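Local coordinates for citrate synthase (Metallosphaera sedula, PDB 6ABX), which probably catalyses the condensation of oxaloacetate with acetyl-CoA and water to give citrate and free CoA, a step of the tricarboxylic acid cycle, at residues Glu220-Phe225 with Lys280-Ile285; Glu268-Leu273 with Gly311-Ala316; Ile117-Lys122 with Ser196-Ser201. One frame throughout, in Å; residues are numbered along the deposited sequence.

Contact 1 of 3, residues Glu220-Phe225 with Lys280-Ile285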
loop_
_atom_site.group_PDB
_atom_site.type_symbol
_atom_site.label_atom_id
_atom_site.label_comp_id
_atom_site.label_asym_id
_atom_site.label_seq_id
_atom_site.Cartn_x
_atom_site.Cartn_y
_atom_site.Cartn_z
ATOM N N GLU A 220 -16.138 -15.381 6.540
ATOM C CA GLU A 220 -17.545 -15.080 6.770
ATOM C C GLU A 220 -18.429 -16.324 6.547
ATOM O O GLU A 220 -19.424 -16.577 7.292
ATOM C CB GLU A 220 -17.922 -13.908 5.861
ATOM C CG GLU A 220 -17.507 -12.569 6.451
ATOM C CD GLU A 220 -18.277 -12.221 7.723
ATOM O OE1 GLU A 220 -19.523 -12.179 7.679
ATOM O OE2 GLU A 220 -17.638 -12.043 8.771
ATOM N N ALA A 221 -18.115 -17.108 5.527
ATOM C CA ALA A 221 -18.920 -18.278 5.242
ATOM C C ALA A 221 -18.743 -19.305 6.353
ATOM O O ALA A 221 -19.681 -19.945 6.756
ATOM C CB ALA A 221 -18.569 -18.899 3.910
ATOM N N LEU A 222 -17.523 -19.427 6.872
ATOM C CA LEU A 222 -17.297 -20.404 7.945
ATOM C C LEU A 222 -18.104 -20.014 9.185
ATOM O O LEU A 222 -18.641 -20.896 9.834
ATOM C CB LEU A 222 -15.812 -20.461 8.303
ATOM C CG LEU A 222 -15.500 -21.374 9.504
ATOM C CD1 LEU A 222 -15.918 -22.811 9.234
ATOM C CD2 LEU A 222 -14.017 -21.329 9.855
ATOM N N LYS A 223 -18.099 -18.718 9.547
ATOM C CA LYS A 223 -18.871 -18.214 10.681
ATOM C C LYS A 223 -20.339 -18.606 10.522
ATOM O O LYS A 223 -20.958 -19.028 11.485
ATOM C CB LYS A 223 -18.736 -16.685 10.762
ATOM C CG LYS A 223 -19.444 -15.964 11.908
ATOM C CD LYS A 223 -19.075 -14.450 11.930
ATOM C CE LYS A 223 -19.301 -13.733 13.246
ATOM N NZ LYS A 223 -20.575 -12.974 13.223
ATOM N N GLN A 224 -20.887 -18.409 9.325
ATOM C CA GLN A 224 -22.270 -18.795 8.966
ATOM C C GLN A 224 -22.486 -20.280 9.256
ATOM O O GLN A 224 -23.475 -20.669 9.926
ATOM C CB GLN A 224 -22.546 -18.557 7.470
ATOM C CG GLN A 224 -23.874 -17.938 7.124
ATOM C CD GLN A 224 -23.783 -16.429 7.180
ATOM O OE1 GLN A 224 -22.932 -15.901 7.900
ATOM N NE2 GLN A 224 -24.652 -15.726 6.446
ATOM N N PHE A 225 -21.591 -21.145 8.753
ATOM C CA PHE A 225 -21.735 -22.580 8.973
ATOM C C PHE A 225 -21.752 -22.891 10.488
ATOM O O PHE A 225 -22.530 -23.767 10.963
ATOM C CB PHE A 225 -20.639 -23.404 8.290
ATOM C CG PHE A 225 -20.443 -23.122 6.820
ATOM C CD1 PHE A 225 -21.490 -22.743 5.985
ATOM C CD2 PHE A 225 -19.170 -23.216 6.270
ATOM C CE1 PHE A 225 -21.272 -22.504 4.632
ATOM C CE2 PHE A 225 -18.959 -22.959 4.930
ATOM C CZ PHE A 225 -19.995 -22.575 4.119
ATOM N N LYS A 280 -16.701 -32.722 10.098
ATOM C CA LYS A 280 -17.622 -33.461 9.258
ATOM C C LYS A 280 -18.998 -32.746 9.206
ATOM O O LYS A 280 -19.594 -32.602 8.152
ATOM C CB LYS A 280 -17.797 -34.883 9.799
ATOM C CG LYS A 280 -18.590 -35.806 8.882
ATOM C CD LYS A 280 -18.129 -37.252 8.928
ATOM C CE LYS A 280 -18.234 -37.935 7.579
ATOM N NZ LYS A 280 -19.649 -38.059 7.156
ATOM N N ARG A 281 -19.465 -32.326 10.370
ATOM C CA ARG A 281 -20.718 -31.623 10.564
ATOM C C ARG A 281 -20.684 -30.329 9.743
ATOM O O ARG A 281 -21.618 -30.012 8.978
ATOM C CB ARG A 281 -20.884 -31.349 12.055
ATOM C CG ARG A 281 -22.149 -30.605 12.446
ATOM C CD ARG A 281 -22.444 -30.734 13.934
ATOM N NE ARG A 281 -21.353 -30.284 14.794
ATOM C CZ ARG A 281 -21.018 -29.003 15.040
ATOM N NH1 ARG A 281 -20.221 -28.737 16.052
ATOM N NH2 ARG A 281 -21.440 -27.993 14.285
ATOM N N LEU A 282 -19.582 -29.593 9.872
ATOM C CA LEU A 282 -19.464 -28.305 9.205
ATOM C C LEU A 282 -19.442 -28.467 7.697
ATOM O O LEU A 282 -20.017 -27.614 6.973
ATOM C CB LEU A 282 -18.248 -27.514 9.708
ATOM C CG LEU A 282 -18.320 -26.960 11.125
ATOM C CD1 LEU A 282 -17.005 -26.290 11.490
ATOM C CD2 LEU A 282 -19.434 -25.945 11.292
ATOM N N PHE A 283 -18.834 -29.538 7.183
ATOM C CA PHE A 283 -18.891 -29.807 5.769
ATOM C C PHE A 283 -20.297 -30.209 5.299
ATOM O O PHE A 283 -20.666 -29.843 4.196
ATOM C CB PHE A 283 -17.877 -30.877 5.354
ATOM C CG PHE A 283 -16.545 -30.272 5.016
ATOM C CD1 PHE A 283 -16.333 -29.752 3.750
ATOM C CD2 PHE A 283 -15.532 -30.196 5.961
ATOM C CE1 PHE A 283 -15.116 -29.167 3.448
ATOM C CE2 PHE A 283 -14.319 -29.596 5.658
ATOM C CZ PHE A 283 -14.121 -29.092 4.394
ATOM N N GLU A 284 -21.002 -31.024 6.079
ATOM C CA GLU A 284 -22.401 -31.393 5.761
ATOM C C GLU A 284 -23.227 -30.107 5.634
ATOM O O GLU A 284 -23.975 -29.942 4.637
ATOM C CB GLU A 284 -22.960 -32.324 6.837
ATOM C CG GLU A 284 -22.296 -33.691 6.816
ATOM C CD GLU A 284 -22.649 -34.656 7.940
ATOM O OE1 GLU A 284 -23.390 -34.262 8.873
ATOM O OE2 GLU A 284 -22.162 -35.808 7.887
ATOM N N ILE A 285 -23.067 -29.224 6.621
ATOM C CA ILE A 285 -23.745 -27.904 6.617
ATOM C C ILE A 285 -23.414 -27.145 5.340
ATOM O O ILE A 285 -24.304 -26.655 4.625
ATOM C CB ILE A 285 -23.429 -27.111 7.886
ATOM C CG1 ILE A 285 -24.047 -27.769 9.114
ATOM C CG2 ILE A 285 -23.835 -25.654 7.724
ATOM C CD1 ILE A 285 -23.573 -27.208 10.406
#
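Phe-225 meets Leu-282 and Ile-285 where segment 220-225, on helix 220-228, crosses segment 280-285, on helix 277-297, at 104°. It gives up the most surface of the three; its closest touches are made by CB and the backbone O, the ring meeting Ile-285 only obliquely. Ile-285 slides past Phe-225 in the opposite direction and offers both branches: CG2, anti to the backbone N, lies 3.9 Å from Phe-225 CB, while CD1 of the isoleucine comes to 3.6 Å from Phe-225 O. Leu-282 turns one methyl to the same turn of helix, CD2 standing 3.8 Å from Phe-225 O. Its other methyl, CD1, is 4.3 Å from Leu-222 CD1, a looser touch. One face of the Phe-225 ring is laid over the preceding turn, with Ala-221 O 3.2 Å above the plane and over its centre, and Phe-308 meets the ring edge-to-face. Every touching side chain is apolar and buried, and the segment axes come no nearer than 10.1 Å. The Phe-225 side chain is about 7 Å from that of Phe-251, an acetyl-CoA-binding residue. Helix 310-316 closes the Leu-222 and Leu-282 end through Leu-312, and helix 234-243 covers Ile-285 through Val-234.

Contact 2 of 3, residues Glu268-Leu273 with Gly311-Ala316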
loop_
_atom_site.group_PDB
_atom_site.type_symbol
_atom_site.label_atom_id
_atom_site.label_comp_id
_atom_site.label_asym_id
_atom_site.label_seq_id
_atom_site.Cartn_x
_atom_site.Cartn_y
_atom_site.Cartn_z
ATOM N N GLU A 268 -13.640 -30.753 -3.762
ATOM C CA GLU A 268 -13.148 -32.104 -4.073
ATOM C C GLU A 268 -12.057 -32.506 -3.085
ATOM O O GLU A 268 -12.028 -33.650 -2.611
ATOM C CB GLU A 268 -12.512 -32.126 -5.463
ATOM C CG GLU A 268 -13.511 -31.986 -6.579
ATOM C CD GLU A 268 -12.921 -31.738 -7.964
ATOM O OE1 GLU A 268 -13.681 -31.841 -8.920
ATOM O OE2 GLU A 268 -11.747 -31.386 -8.068
ATOM N N TYR A 269 -11.089 -31.592 -2.868
ATOM C CA TYR A 269 -9.919 -31.939 -2.031
ATOM C C TYR A 269 -10.325 -32.031 -0.553
ATOM O O TYR A 269 -9.749 -32.801 0.175
ATOM C CB TYR A 269 -8.765 -30.971 -2.256
ATOM C CG TYR A 269 -7.793 -31.475 -3.293
ATOM C CD1 TYR A 269 -6.901 -32.466 -2.975
ATOM C CD2 TYR A 269 -7.824 -31.029 -4.598
ATOM C CE1 TYR A 269 -5.987 -32.940 -3.903
ATOM C CE2 TYR A 269 -6.922 -31.488 -5.547
ATOM C CZ TYR A 269 -5.974 -32.428 -5.186
ATOM O OH TYR A 269 -5.079 -32.944 -6.069
ATOM N N ALA A 270 -11.356 -31.295 -0.158
ATOM C CA ALA A 270 -11.885 -31.386 1.197
ATOM C C ALA A 270 -12.276 -32.835 1.506
ATOM O O ALA A 270 -12.200 -33.254 2.632
ATOM C CB ALA A 270 -13.049 -30.448 1.420
ATOM N N ASN A 271 -12.737 -33.599 0.521
ATOM C CA ASN A 271 -13.107 -35.010 0.791
ATOM C C ASN A 271 -11.948 -35.814 1.381
ATOM O O ASN A 271 -12.198 -36.664 2.237
ATOM C CB ASN A 271 -13.636 -35.697 -0.453
ATOM C CG ASN A 271 -15.054 -35.258 -0.706
ATOM O OD1 ASN A 271 -15.938 -35.610 0.069
ATOM N ND2 ASN A 271 -15.286 -34.519 -1.771
ATOM N N GLN A 272 -10.709 -35.508 0.964
ATOM C CA GLN A 272 -9.503 -36.223 1.375
ATOM C C GLN A 272 -9.069 -35.871 2.801
ATOM O O GLN A 272 -8.186 -36.519 3.319
ATOM C CB GLN A 272 -8.367 -35.974 0.366
ATOM C CG GLN A 272 -8.814 -36.343 -1.045
ATOM C CD GLN A 272 -7.746 -36.318 -2.112
ATOM O OE1 GLN A 272 -6.568 -36.078 -1.844
ATOM N NE2 GLN A 272 -8.176 -36.574 -3.343
ATOM N N LEU A 273 -9.629 -34.820 3.414
ATOM C CA LEU A 273 -9.362 -34.537 4.845
ATOM C C LEU A 273 -9.969 -35.657 5.695
ATOM O O LEU A 273 -11.096 -36.068 5.447
ATOM C CB LEU A 273 -9.990 -33.203 5.272
ATOM C CG LEU A 273 -9.297 -31.956 4.754
ATOM C CD1 LEU A 273 -10.120 -30.725 5.048
ATOM C CD2 LEU A 273 -7.896 -31.822 5.328
ATOM N N GLY A 311 -12.210 -20.941 4.020
ATOM C CA GLY A 311 -12.091 -20.786 5.467
ATOM C C GLY A 311 -12.285 -22.097 6.226
ATOM O O GLY A 311 -11.541 -22.417 7.152
ATOM N N LEU A 312 -13.260 -22.905 5.820
ATOM C CA LEU A 312 -13.524 -24.190 6.437
ATOM C C LEU A 312 -12.350 -25.161 6.282
ATOM O O LEU A 312 -11.952 -25.849 7.226
ATOM C CB LEU A 312 -14.831 -24.743 5.849
ATOM C CG LEU A 312 -15.193 -26.157 6.277
ATOM C CD1 LEU A 312 -15.213 -26.253 7.784
ATOM C CD2 LEU A 312 -16.536 -26.534 5.680
ATOM N N VAL A 313 -11.732 -25.178 5.097
ATOM C CA VAL A 313 -10.534 -26.016 4.843
ATOM C C VAL A 313 -9.367 -25.591 5.744
ATOM O O VAL A 313 -8.777 -26.440 6.376
ATOM C CB VAL A 313 -10.149 -25.991 3.355
ATOM C CG1 VAL A 313 -8.761 -26.557 3.101
ATOM C CG2 VAL A 313 -11.194 -26.709 2.515
ATOM N N PHE A 314 -9.092 -24.296 5.840
ATOM C CA PHE A 314 -7.978 -23.816 6.687
ATOM C C PHE A 314 -8.285 -24.071 8.169
ATOM O O PHE A 314 -7.412 -24.448 8.940
ATOM C CB PHE A 314 -7.696 -22.350 6.389
ATOM C CG PHE A 314 -7.010 -22.170 5.060
ATOM C CD1 PHE A 314 -5.820 -22.805 4.786
ATOM C CD2 PHE A 314 -7.535 -21.326 4.104
ATOM C CE1 PHE A 314 -5.190 -22.646 3.558
ATOM C CE2 PHE A 314 -6.893 -21.171 2.875
ATOM C CZ PHE A 314 -5.757 -21.876 2.592
ATOM N N TYR A 315 -9.552 -23.902 8.576
ATOM C CA TYR A 315 -9.970 -24.227 9.931
ATOM C C TYR A 315 -9.748 -25.717 10.223
ATOM O O TYR A 315 -9.283 -26.070 11.331
ATOM C CB TYR A 315 -11.428 -23.799 10.145
ATOM C CG TYR A 315 -11.990 -24.139 11.503
ATOM C CD1 TYR A 315 -11.537 -23.475 12.629
ATOM C CD2 TYR A 315 -12.995 -25.067 11.667
ATOM C CE1 TYR A 315 -12.033 -23.762 13.890
ATOM C CE2 TYR A 315 -13.501 -25.381 12.930
ATOM C CZ TYR A 315 -13.018 -24.723 14.040
ATOM O OH TYR A 315 -13.504 -24.957 15.299
ATOM N N ALA A 316 -10.080 -26.578 9.268
ATOM C CA ALA A 316 -9.967 -28.026 9.382
ATOM C C ALA A 316 -8.502 -28.417 9.617
ATOM O O ALA A 316 -8.207 -29.395 10.274
ATOM C CB ALA A 316 -10.535 -28.707 8.166
#
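Leu-273 points its side chain at the last turn of helix 310-316, where its CD1 lies 3.7 Å from Ala-316 CB. With CG beside the backbone N and anti to the carbonyl carbon (chi1 -73°), the leucine extends a single methyl across the gap, and the two CB atoms are aimed at each other's segments. The second pair sits three residues earlier on each side and is looser: Ala-270 directs its CB toward the helix, whereas the CB of Val-313 leaves its backbone flanking the interface, and it is the CG2 branch that comes to 4.3 Å from Ala-270 CB. Small side chains thus face larger ones in reversed order, alanine against valine and leucine against alanine, with one methyl from each residue making the touch. A type I turn from Ala-270 to Leu-273, closed by Leu-273 N to Ala-270 O at 3.1 Å, brings both apolar residues of the first segment to the same side. Lys-275 NZ ties this turn further, hydrogen-bonding to Ala-270 O and Leu-273 O. Helix 163-174 also borders the contact, Asp-165 against Leu-273 and Ser-172 against Val-313. This is plain apolar packing of segment 268-273, which runs from helix 261-270 into a type I turn, against the short helix 310-316, within the largely helical citrate synthase fold; Val-313 is about 10 Å, side chain to side chain, from Asp-307, a predicted active-site residue.

Contact 3 of 3, residues Ile117-Lys122 with Ser196-Ser201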
loop_
_atom_site.group_PDB
_atom_site.type_symbol
_atom_site.label_atom_id
_atom_site.label_comp_id
_atom_site.label_asym_id
_atom_site.label_seq_id
_atom_site.Cartn_x
_atom_site.Cartn_y
_atom_site.Cartn_z
ATOM N N ILE A 117 10.941 -14.176 -2.912
ATOM C CA ILE A 117 11.217 -15.513 -2.331
ATOM C C ILE A 117 11.359 -15.408 -0.809
ATOM O O ILE A 117 10.713 -16.204 -0.092
ATOM C CB ILE A 117 12.466 -16.160 -2.969
ATOM C CG1 ILE A 117 12.169 -16.604 -4.402
ATOM C CG2 ILE A 117 12.990 -17.306 -2.105
ATOM C CD1 ILE A 117 13.440 -16.901 -5.188
ATOM N N LYS A 118 12.057 -14.373 -0.311
ATOM C CA LYS A 118 12.174 -14.183 1.108
ATOM C C LYS A 118 10.800 -13.985 1.764
ATOM O O LYS A 118 10.482 -14.580 2.806
ATOM C CB LYS A 118 13.115 -13.028 1.427
ATOM C CG LYS A 118 14.585 -13.386 1.232
ATOM C CD LYS A 118 15.496 -12.232 1.484
ATOM C CE LYS A 118 16.927 -12.727 1.566
ATOM N NZ LYS A 118 17.873 -11.601 1.697
ATOM N N MET A 119 9.990 -13.108 1.199
ATOM C CA MET A 119 8.663 -12.843 1.775
ATOM C C MET A 119 7.810 -14.123 1.762
ATOM O O MET A 119 7.102 -14.460 2.742
ATOM C CB MET A 119 7.945 -11.715 1.026
ATOM C CG MET A 119 8.518 -10.341 1.319
ATOM S SD MET A 119 7.620 -9.044 0.452
ATOM C CE MET A 119 8.651 -8.812 -0.992
ATOM N N THR A 120 7.849 -14.873 0.663
ATOM C CA THR A 120 7.056 -16.050 0.497
ATOM C C THR A 120 7.487 -17.131 1.508
ATOM O O THR A 120 6.661 -17.790 2.116
ATOM C CB THR A 120 7.159 -16.587 -0.938
ATOM O OG1 THR A 120 6.719 -15.572 -1.857
ATOM C CG2 THR A 120 6.373 -17.857 -1.141
ATOM N N ALA A 121 8.783 -17.245 1.758
ATOM C CA ALA A 121 9.313 -18.168 2.734
ATOM C C ALA A 121 8.938 -17.771 4.156
ATOM O O ALA A 121 8.675 -18.651 5.004
ATOM C CB ALA A 121 10.829 -18.306 2.616
ATOM N N LYS A 122 8.979 -16.492 4.469
ATOM C CA LYS A 122 8.896 -16.055 5.848
ATOM C C LYS A 122 7.480 -15.799 6.325
ATOM O O LYS A 122 7.247 -15.943 7.518
ATOM C CB LYS A 122 9.669 -14.767 6.070
ATOM C CG LYS A 122 11.180 -14.894 5.842
ATOM C CD LYS A 122 11.904 -13.582 5.802
ATOM C CE LYS A 122 13.411 -13.812 5.719
ATOM N NZ LYS A 122 14.187 -12.568 5.871
ATOM N N SER A 196 9.101 2.580 -6.271
ATOM C CA SER A 196 9.283 2.145 -4.927
ATOM C C SER A 196 9.655 0.671 -4.913
ATOM O O SER A 196 9.437 -0.075 -5.873
ATOM C CB SER A 196 8.038 2.399 -4.111
ATOM O OG SER A 196 8.347 2.232 -2.749
ATOM N N ASP A 197 10.147 0.214 -3.782
ATOM C CA ASP A 197 10.705 -1.156 -3.699
ATOM C C ASP A 197 9.594 -2.210 -3.559
ATOM O O ASP A 197 8.460 -1.914 -3.253
ATOM C CB ASP A 197 11.635 -1.204 -2.502
ATOM C CG ASP A 197 10.895 -1.010 -1.200
ATOM O OD1 ASP A 197 10.606 0.156 -0.864
ATOM O OD2 ASP A 197 10.589 -2.034 -0.531
ATOM N N ILE A 198 9.974 -3.486 -3.764
ATOM C CA ILE A 198 9.010 -4.562 -3.816
ATOM C C ILE A 198 8.379 -4.824 -2.443
ATOM O O ILE A 198 7.184 -5.205 -2.377
ATOM C CB ILE A 198 9.653 -5.851 -4.394
ATOM C CG1 ILE A 198 8.630 -6.930 -4.723
ATOM C CG2 ILE A 198 10.766 -6.416 -3.528
ATOM C CD1 ILE A 198 7.610 -6.539 -5.752
ATOM N N TYR A 199 9.101 -4.606 -1.346
ATOM C CA TYR A 199 8.471 -4.725 -0.005
ATOM C C TYR A 199 7.378 -3.683 0.184
ATOM O O TYR A 199 6.299 -4.030 0.697
ATOM C CB TYR A 199 9.484 -4.662 1.138
ATOM C CG TYR A 199 10.476 -5.791 1.236
ATOM C CD1 TYR A 199 10.187 -6.976 1.901
ATOM C CD2 TYR A 199 11.741 -5.667 0.674
ATOM C CE1 TYR A 199 11.139 -7.974 2.064
ATOM C CE2 TYR A 199 12.700 -6.649 0.830
ATOM C CZ TYR A 199 12.408 -7.810 1.526
ATOM O OH TYR A 199 13.386 -8.759 1.671
ATOM N N SER A 200 7.629 -2.424 -0.215
ATOM C CA SER A 200 6.604 -1.362 -0.187
ATOM C C SER A 200 5.366 -1.799 -0.967
ATOM O O SER A 200 4.228 -1.644 -0.495
ATOM C CB SER A 200 7.158 -0.082 -0.753
ATOM O OG SER A 200 8.132 0.482 0.106
ATOM N N SER A 201 5.588 -2.412 -2.142
ATOM C CA SER A 201 4.434 -2.931 -2.967
ATOM C C SER A 201 3.598 -3.933 -2.175
ATOM O O SER A 201 2.350 -3.823 -2.123
ATOM C CB SER A 201 4.865 -3.550 -4.279
ATOM O OG SER A 201 5.383 -2.547 -5.087
HETATM O O HOH W 1 13.845 -10.261 4.017
#
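Met-119 lays its terminal methyl over the ring of Tyr-199, and this pair forms the tight part of the contact. The methionine runs out extended as far as SD and then bends at chi3 (-97°), which folds CE over one face of the ring, 4.2 Å from the centroid and 27° off the normal, as a CH-pi contact. The sulfur stands more obliquely, 3.6 Å from Tyr-199 CD1, in a Met-aromatic contact, and Met-119 CG is equally close to Tyr-199 CE1. Met-119 CE also touches Ile-198 CG2 at 4.1 Å, in the corner formed by the ring and the isoleucine.

Toward the phenol end the packing thins out and becomes polar. Lys-118, an extended chain crossing the tyrosine at a slant, approaches most closely with CD, 4.1 Å from Tyr-199 OH. Lys-122 makes its link through water: one molecule accepts from Lys-122 NZ at 3.0 Å and donates to Tyr-199 OH at 2.8 Å. The hydroxyl is held as well by a direct hydrogen bond with Asp-106.

Behind the tyrosine, Asp-197 N-caps helix 198-209, OD2 accepting from Ser-200 N at 3.0 Å from above the carboxylate plane, while OD1 takes the Ser-200 hydroxyl and a salt bridge from Lys-210 of the second subunit. The contact therefore joins helix 112-134 to the start of helix 198-209 beside the subunit interface, with helix 324-343 packed on Thr-120 and Ile-198, and helix 43-52 on Ile-117 and Thr-120.

How the contacts relate
Contacts 1 and 2 belong to one continuous cluster, their centres about 11 Å apart, whereas contact 3 lies on the opposite side of the chain's centre, about 34 Å from contact 1 and about 29 Å from contact 2, centre to centre. Contact 3 closes first along the sequence; the segments of the other two then alternate, so helices 220-228, 261-270, 277-297 and 310-316 interlock. Phe-283 joins the pair directly, its CE2 3.6 Å from Leu-312 CG, and Leu-222 CD2 is 3.6 Å from Tyr-315 CB. Contact 1, whose Phe-225 side chain lies about 7 to 8 Å from those of the acetyl-CoA-binding residues Phe-251 and Leu-248, is thus spatially separate from the packing beside the dimer interface, with no touch between them.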